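Local coordinates for protein SUBA (Escherichia coli, PDB 2IY9) that cleaves the endoplasmic reticulum chaperone BiP of host cells as the subtilase-type serine protease subunit of an AB5 toxin, provoking an ER stress response and cell death, at residues 48-53 against 95-100; 247-252 against 276-281; 283-288 against 298-303. All blocks are in the same frame, centred on the assembly; numbering follows the deposited sequence.

Contact 1 (48-53 against 95-100); sequences VSVVDS and SLIASR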
loop_
_atom_site.group_PDB
_atom_site.type_symbol
_atom_site.label_atom_id
_atom_site.label_comp_id
_atom_site.label_asym_id
_atom_site.label_seq_id
_atom_site.Cartn_x
_atom_site.Cartn_y
_atom_site.Cartn_z
ATOM N N VAL A 48 4.439 5.849 7.777
ATOM C CA VAL A 48 3.750 4.779 7.078
ATOM C C VAL A 48 4.294 3.442 7.572
ATOM O O VAL A 48 5.512 3.234 7.659
ATOM C CB VAL A 48 3.926 4.897 5.547
ATOM C CG1 VAL A 48 3.259 3.714 4.821
ATOM C CG2 VAL A 48 3.363 6.234 5.044
ATOM N N SER A 49 3.381 2.540 7.916
ATOM C CA SER A 49 3.772 1.207 8.336
ATOM C C SER A 49 4.110 0.367 7.094
ATOM O O SER A 49 3.340 0.327 6.136
ATOM C CB SER A 49 2.643 0.587 9.168
ATOM O OG SER A 49 3.083 -0.618 9.781
ATOM N N VAL A 50 5.281 -0.261 7.091
ATOM C CA VAL A 50 5.647 -1.148 5.988
ATOM C C VAL A 50 5.730 -2.574 6.527
ATOM O O VAL A 50 6.729 -2.964 7.158
ATOM C CB VAL A 50 6.933 -0.701 5.253
ATOM C CG1 VAL A 50 7.411 -1.780 4.263
ATOM C CG2 VAL A 50 6.682 0.594 4.513
ATOM N N VAL A 51 4.645 -3.321 6.301
ATOM C CA VAL A 51 4.503 -4.690 6.795
ATOM C C VAL A 51 4.988 -5.582 5.650
ATOM O O VAL A 51 4.324 -5.727 4.602
ATOM C CB VAL A 51 3.047 -5.000 7.229
ATOM C CG1 VAL A 51 2.953 -6.396 7.874
ATOM C CG2 VAL A 51 2.539 -3.926 8.212
ATOM N N ASP A 52 6.180 -6.141 5.833
ATOM C CA ASP A 52 6.922 -6.675 4.696
ATOM C C ASP A 52 8.120 -7.504 5.149
ATOM O O ASP A 52 8.108 -8.073 6.242
ATOM C CB ASP A 52 7.349 -5.501 3.794
ATOM C CG ASP A 52 7.329 -5.855 2.319
ATOM O OD1 ASP A 52 8.136 -6.730 1.920
ATOM O OD2 ASP A 52 6.516 -5.258 1.566
ATOM N N SER A 53 9.153 -7.573 4.308
ATOM C CA SER A 53 10.284 -8.469 4.541
ATOM C C SER A 53 11.453 -7.802 5.287
ATOM O O SER A 53 12.533 -8.382 5.393
ATOM C CB SER A 53 10.767 -9.025 3.203
ATOM O OG SER A 53 11.344 -8.001 2.407
ATOM N N SER A 95 11.097 2.507 -0.243
ATOM C CA SER A 95 11.678 3.518 -1.123
ATOM C C SER A 95 10.604 4.203 -1.965
ATOM O O SER A 95 10.638 5.425 -2.118
ATOM C CB SER A 95 12.832 2.968 -1.973
ATOM O OG SER A 95 12.402 2.153 -3.056
ATOM N N LEU A 96 9.643 3.426 -2.484
ATOM C CA LEU A 96 8.572 3.990 -3.316
ATOM C C LEU A 96 7.677 4.969 -2.547
ATOM O O LEU A 96 7.215 5.962 -3.105
ATOM C CB LEU A 96 7.730 2.880 -3.956
ATOM C CG LEU A 96 8.459 1.999 -4.976
ATOM C CD1 LEU A 96 7.544 0.862 -5.397
ATOM C CD2 LEU A 96 8.965 2.806 -6.203
ATOM N N ILE A 97 7.465 4.676 -1.267
ATOM C CA ILE A 97 6.692 5.529 -0.376
ATOM C C ILE A 97 7.471 6.791 0.009
ATOM O O ILE A 97 6.936 7.900 -0.052
ATOM C CB ILE A 97 6.273 4.759 0.895
ATOM C CG1 ILE A 97 5.327 3.600 0.538
ATOM C CG2 ILE A 97 5.616 5.698 1.942
ATOM C CD1 ILE A 97 5.195 2.592 1.673
ATOM N N ALA A 98 8.730 6.626 0.404
ATOM C CA ALA A 98 9.392 7.678 1.200
ATOM C C ALA A 98 10.829 8.096 0.844
ATOM O O ALA A 98 11.388 8.993 1.502
ATOM C CB ALA A 98 9.315 7.293 2.672
ATOM N N SER A 99 11.458 7.453 -0.141
ATOM C CA SER A 99 12.875 7.766 -0.434
ATOM C C SER A 99 13.109 9.257 -0.718
ATOM O O SER A 99 12.359 9.879 -1.463
ATOM C CB SER A 99 13.428 6.910 -1.582
ATOM O OG SER A 99 14.676 7.438 -2.034
ATOM N N ARG A 100 14.157 9.817 -0.120
ATOM C CA ARG A 100 14.426 11.260 -0.197
ATOM C C ARG A 100 15.385 11.662 -1.304
ATOM O O ARG A 100 15.518 12.842 -1.623
ATOM C CB ARG A 100 14.934 11.763 1.155
ATOM C CG ARG A 100 13.889 11.557 2.218
ATOM C CD ARG A 100 14.197 12.257 3.528
ATOM N NE ARG A 100 13.081 12.024 4.436
ATOM C CZ ARG A 100 12.984 12.505 5.672
ATOM N NH1 ARG A 100 13.952 13.272 6.176
ATOM N NH2 ARG A 100 11.912 12.213 6.402
#
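Ile97, near the end of helix 84-98, meets Val48 and Val50 of strand 47-52. Its CB directs both branches at the strand. CG2, the short branch, lies 3.9 Å from Val48 CG2 and 4.1 Å from Val48 CB. The long branch runs from CG1 to CD1. CD1 touches both valines, 3.9 Å from Val48 CG1 and 3.8 Å from Val50 CG2. The ends of the Val48 and Ile97 side chains meet head-on. Val50 instead lies alongside Ile97, the two side chains running in opposing directions. The long branch is extended (chi2 164°), which takes CD1 far enough to touch Val50 as well as Val48. The contact is wholly apolar and buried, and no hydrogen bond crosses it. The same strand and helix also meet at Asp52 and His89, both inferred to belong to the charge relay system. Strand 47-52 is an inner strand of the parallel sheet, between strands 111-116 and 147-149. Helix 271-288 lies alongside the contact and packs against both Val48 and Ile97.

Contact 2 (247-252 against 276-281); sequences VDIAAP and AIVSGV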
loop_
_atom_site.group_PDB
_atom_site.type_symbol
_atom_site.label_atom_id
_atom_site.label_comp_id
_atom_site.label_asym_id
_atom_site.label_seq_id
_atom_site.Cartn_x
_atom_site.Cartn_y
_atom_site.Cartn_z
ATOM N N VAL A 247 -11.320 -5.392 -6.016
ATOM C CA VAL A 247 -10.265 -4.394 -6.213
ATOM C C VAL A 247 -10.910 -3.014 -6.055
ATOM O O VAL A 247 -11.914 -2.722 -6.714
ATOM C CB VAL A 247 -9.625 -4.512 -7.632
ATOM C CG1 VAL A 247 -8.567 -3.430 -7.854
ATOM C CG2 VAL A 247 -9.036 -5.936 -7.876
ATOM N N ASP A 248 -10.340 -2.171 -5.190
ATOM C CA ASP A 248 -10.896 -0.829 -4.937
ATOM C C ASP A 248 -10.373 0.259 -5.884
ATOM O O ASP A 248 -11.108 1.186 -6.247
ATOM C CB ASP A 248 -10.650 -0.414 -3.481
ATOM C CG ASP A 248 -11.348 -1.334 -2.492
ATOM O OD1 ASP A 248 -12.596 -1.404 -2.515
ATOM O OD2 ASP A 248 -10.647 -2.007 -1.708
ATOM N N ILE A 249 -9.106 0.137 -6.275
ATOM C CA ILE A 249 -8.421 1.161 -7.063
ATOM C C ILE A 249 -7.254 0.524 -7.815
ATOM O O ILE A 249 -6.668 -0.473 -7.356
ATOM C CB ILE A 249 -7.906 2.329 -6.156
ATOM C CG1 ILE A 249 -7.596 3.588 -6.981
ATOM C CG2 ILE A 249 -6.692 1.890 -5.306
ATOM C CD1 ILE A 249 -7.364 4.843 -6.131
ATOM N N ALA A 250 -6.923 1.105 -8.965
ATOM C CA ALA A 250 -5.726 0.724 -9.688
ATOM C C ALA A 250 -4.742 1.885 -9.699
ATOM O O ALA A 250 -5.125 3.063 -9.736
ATOM C CB ALA A 250 -6.066 0.271 -11.112
ATOM N N ALA A 251 -3.464 1.539 -9.671
ATOM C CA ALA A 251 -2.420 2.532 -9.607
ATOM C C ALA A 251 -1.254 2.104 -10.480
ATOM O O ALA A 251 -1.154 0.927 -10.836
ATOM C CB ALA A 251 -1.984 2.722 -8.159
ATOM N N PRO A 252 -0.384 3.059 -10.860
ATOM C CA PRO A 252 0.846 2.734 -11.579
ATOM C C PRO A 252 1.553 1.495 -11.018
ATOM O O PRO A 252 1.868 1.444 -9.825
ATOM C CB PRO A 252 1.695 3.987 -11.369
ATOM C CG PRO A 252 0.675 5.096 -11.383
ATOM C CD PRO A 252 -0.537 4.519 -10.658
ATOM N N ALA A 276 2.384 0.389 -2.914
ATOM C CA ALA A 276 3.291 1.337 -2.252
ATOM C C ALA A 276 2.953 2.774 -2.643
ATOM O O ALA A 276 2.939 3.690 -1.812
ATOM C CB ALA A 276 4.742 1.004 -2.576
ATOM N N ILE A 277 2.682 2.957 -3.927
ATOM C CA ILE A 277 2.387 4.268 -4.468
ATOM C C ILE A 277 1.097 4.840 -3.861
ATOM O O ILE A 277 1.050 6.027 -3.489
ATOM C CB ILE A 277 2.364 4.206 -6.013
ATOM C CG1 ILE A 277 3.802 4.035 -6.531
ATOM C CG2 ILE A 277 1.715 5.468 -6.614
ATOM C CD1 ILE A 277 3.924 3.629 -8.005
ATOM N N VAL A 278 0.068 4.000 -3.734
ATOM C CA VAL A 278 -1.195 4.444 -3.132
ATOM C C VAL A 278 -0.978 4.857 -1.674
ATOM O O VAL A 278 -1.505 5.878 -1.228
ATOM C CB VAL A 278 -2.325 3.390 -3.252
ATOM C CG1 VAL A 278 -3.531 3.803 -2.385
ATOM C CG2 VAL A 278 -2.760 3.251 -4.716
ATOM N N SER A 279 -0.192 4.063 -0.950
ATOM C CA SER A 279 0.179 4.387 0.426
ATOM C C SER A 279 0.887 5.725 0.537
ATOM O O SER A 279 0.647 6.461 1.488
ATOM C CB SER A 279 1.062 3.291 1.037
ATOM O OG SER A 279 0.297 2.127 1.294
ATOM N N GLY A 280 1.756 6.042 -0.427
ATOM C CA GLY A 280 2.427 7.354 -0.415
ATOM C C GLY A 280 1.454 8.510 -0.593
ATOM O O GLY A 280 1.605 9.565 0.029
ATOM N N VAL A 281 0.448 8.311 -1.436
ATOM C CA VAL A 281 -0.576 9.338 -1.658
ATOM C C VAL A 281 -1.402 9.502 -0.378
ATOM O O VAL A 281 -1.627 10.611 0.071
ATOM C CB VAL A 281 -1.476 9.016 -2.877
ATOM C CG1 VAL A 281 -2.616 10.054 -3.012
ATOM C CG2 VAL A 281 -0.627 8.942 -4.167
#
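Val278 turns one methyl, CG2, onto strand 249-252 and rests it on two of its residues. Ala251 CB is the nearer, at 3.6 Å. Ile249 CG2 is more distant, 4.2 Å from the same methyl. Ile249 and Ala251 both direct their CB toward the helix, while Ala250 between them points away. The other methyl, Val278 CG1, stands anti to the backbone N (chi1 170°). With CG1 placed there, CG2 lies beside the backbone N and faces the strand. Ile277 works at the strand's end. Its long branch brings CD1 to Pro252, where it lies 4.1 Å from the ring atom CB. CD1 comes closer still to the backbone, 3.5 Å from Pro252 O. That oxygen is buried by the contact and has no polar partner in the model, so a methyl covers it instead of a donor. The strand and helix axes are nearly perpendicular, at 100°, and approach to 8.3 Å. One helix turn therefore meets the strand through two adjacent residues. Strand 249-252 is an outermost strand of the parallel sheet and pairs with strand 215-221, whose Val218 touches both Ile249 and Val278. Tyr26 of helix 25-30 touches Pro252 and Ile277. Across the helix, Ala276 packs on Met93 and Leu96 of helix 84-98.

Contact 3 (283-288 against 298-303); sequences AAMTSC and KRTLLE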
loop_
_atom_site.group_PDB
_atom_site.type_symbol
_atom_site.label_atom_id
_atom_site.label_comp_id
_atom_site.label_asym_id
_atom_site.label_seq_id
_atom_site.Cartn_x
_atom_site.Cartn_y
_atom_site.Cartn_z
ATOM N N ALA A 283 -0.399 8.852 2.599
ATOM C CA ALA A 283 0.519 9.503 3.553
ATOM C C ALA A 283 0.503 11.024 3.384
ATOM O O ALA A 283 0.410 11.764 4.371
ATOM C CB ALA A 283 1.936 8.962 3.406
ATOM N N ALA A 284 0.589 11.473 2.132
ATOM C CA ALA A 284 0.563 12.888 1.791
ATOM C C ALA A 284 -0.732 13.552 2.260
ATOM O O ALA A 284 -0.705 14.637 2.831
ATOM C CB ALA A 284 0.748 13.069 0.288
ATOM N N MET A 285 -1.866 12.894 2.016
ATOM C CA MET A 285 -3.155 13.372 2.506
ATOM C C MET A 285 -3.182 13.488 4.034
ATOM O O MET A 285 -3.616 14.515 4.583
ATOM C CB MET A 285 -4.268 12.440 2.049
ATOM C CG MET A 285 -4.403 12.328 0.540
ATOM S SD MET A 285 -5.442 10.958 0.032
ATOM C CE MET A 285 -7.062 11.410 0.625
ATOM N N THR A 286 -2.686 12.458 4.721
ATOM C CA THR A 286 -2.771 12.416 6.194
ATOM C C THR A 286 -2.020 13.575 6.848
ATOM O O THR A 286 -2.398 14.030 7.932
ATOM C CB THR A 286 -2.234 11.101 6.787
ATOM O OG1 THR A 286 -0.830 11.014 6.543
ATOM C CG2 THR A 286 -2.940 9.887 6.197
ATOM N N SER A 287 -0.961 14.048 6.185
ATOM C CA SER A 287 -0.201 15.200 6.674
ATOM C C SER A 287 -1.124 16.390 6.959
ATOM O O SER A 287 -0.882 17.150 7.906
ATOM C CB SER A 287 0.915 15.592 5.692
ATOM O OG SER A 287 0.436 16.327 4.564
ATOM N N CYS A 288 -2.185 16.519 6.160
ATOM C CA CYS A 288 -3.137 17.638 6.257
ATOM C C CYS A 288 -4.146 17.536 7.400
ATOM O O CYS A 288 -4.670 18.555 7.867
ATOM C CB CYS A 288 -3.861 17.829 4.925
ATOM S SG CYS A 288 -2.717 18.417 3.674
ATOM N N LYS A 298 -10.349 7.174 3.113
ATOM C CA LYS A 298 -10.701 6.197 2.080
ATOM C C LYS A 298 -11.678 6.782 1.053
ATOM O O LYS A 298 -11.446 6.671 -0.159
ATOM C CB LYS A 298 -11.274 4.922 2.694
ATOM C CG LYS A 298 -11.673 3.865 1.657
ATOM C CD LYS A 298 -11.896 2.489 2.294
ATOM C CE LYS A 298 -12.393 1.506 1.246
ATOM N NZ LYS A 298 -12.615 0.169 1.840
ATOM N N ARG A 299 -12.752 7.399 1.545
ATOM C CA ARG A 299 -13.737 8.063 0.688
ATOM C C ARG A 299 -13.105 9.115 -0.236
ATOM O O ARG A 299 -13.357 9.116 -1.435
ATOM C CB ARG A 299 -14.851 8.703 1.543
ATOM C CG ARG A 299 -15.960 9.371 0.736
ATOM C CD ARG A 299 -17.023 10.010 1.642
ATOM N NE ARG A 299 -16.474 11.097 2.461
ATOM C CZ ARG A 299 -16.339 11.064 3.791
ATOM N NH1 ARG A 299 -16.718 10.002 4.494
ATOM N NH2 ARG A 299 -15.829 12.111 4.426
ATOM N N THR A 300 -12.287 10.011 0.315
ATOM C CA THR A 300 -11.673 11.039 -0.522
ATOM C C THR A 300 -10.783 10.409 -1.597
ATOM O O THR A 300 -10.832 10.819 -2.751
ATOM C CB THR A 300 -10.922 12.099 0.300
ATOM O OG1 THR A 300 -11.842 12.738 1.195
ATOM C CG2 THR A 300 -10.301 13.163 -0.618
ATOM N N LEU A 301 -9.999 9.397 -1.235
ATOM C CA LEU A 301 -9.175 8.691 -2.227
ATOM C C LEU A 301 -10.015 8.113 -3.366
ATOM O O LEU A 301 -9.714 8.328 -4.544
ATOM C CB LEU A 301 -8.366 7.567 -1.580
ATOM C CG LEU A 301 -7.370 6.883 -2.538
ATOM C CD1 LEU A 301 -6.148 7.781 -2.790
ATOM C CD2 LEU A 301 -6.939 5.539 -1.976
ATOM N N LEU A 302 -11.072 7.392 -3.002
ATOM C CA LEU A 302 -11.918 6.720 -3.977
ATOM C C LEU A 302 -12.758 7.674 -4.800
ATOM O O LEU A 302 -12.852 7.499 -6.017
ATOM C CB LEU A 302 -12.809 5.674 -3.305
ATOM C CG LEU A 302 -12.032 4.605 -2.525
ATOM C CD1 LEU A 302 -13.013 3.549 -2.038
ATOM C CD2 LEU A 302 -10.900 3.978 -3.358
ATOM N N GLU A 303 -13.372 8.663 -4.144
ATOM C CA GLU A 303 -14.176 9.660 -4.858
ATOM C C GLU A 303 -13.352 10.464 -5.847
ATOM O O GLU A 303 -13.823 10.782 -6.938
ATOM C CB GLU A 303 -14.885 10.615 -3.888
ATOM C CG GLU A 303 -16.261 10.124 -3.461
ATOM C CD GLU A 303 -16.907 11.003 -2.402
ATOM O OE1 GLU A 303 -17.841 10.518 -1.732
ATOM O OE2 GLU A 303 -16.474 12.164 -2.229
#
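Met285 bridges helices 271-288 and 294-304 through its thioether end. Its methyl, CE, lies 3.9 Å from both CB and CG2 of Thr300. CE is also 4.0 Å from the backbone atom Leu301 N. The sulfur meets a different branch: Met285 SD is 4.3 Å from Leu301 CD1. The Met285 and Thr300 side chains pass side by side, each heading toward the other's helix. The Met285 chain is extended as far as the sulfur and then bends (chi3 66°). This bend lays the methyl along Thr300. Thr300 offers its carbon side to the methionine, while its OG1 bonds to Glu296 O one turn earlier. In the next shell, Ala326 and Phe330 of helix 323-331 touch Met285, and Met329 touches Thr300. Leu297 packs on Met285 from within helix 294-304. The backbone carrying Met285 is tied by two short hydroxyl bonds. Thr286 OG1 reaches Ala283 O at 2.6 Å, and Ser287 OG reaches Ala284 O at 2.7 Å. Ala283 O also accepts from Ser287 N, on the same face of its plane. Beyond them, Cys288 forms a disulfide with Cys331 of the A2 domain, which ties helix 271-288 to helix 323-331. This is plain helix-helix packing in a subtilase domain, between the helix that carries the inferred catalytic serine near its start and the helix that follows it.

How the contacts relate
Helix 271-288 supplies a segment to contacts 2 and 3 and packs beside contact 1. Centres of contacts 1 and 2 are about 13 Å apart; Ile97 CG1 lies 3.4 Å from Ala276 O. Contacts 2 and 3 are about 11 Å apart, with Val278 CG1 and Leu301 CD2 at 3.8 Å. Contacts 1 and 3, about 17 Å apart, meet through Val48 CG2 and Ala283 CB at 3.5 Å. Contact 1 is nearest the inferred charge relay system: segment 48-53 carries Asp52, though not as a touching residue, and Val50 is about 7 Å from His89 between side chains. In contact 2, the Ile277 side chain is about 10 Å from that of Ser272. Contact 3 lies away from them.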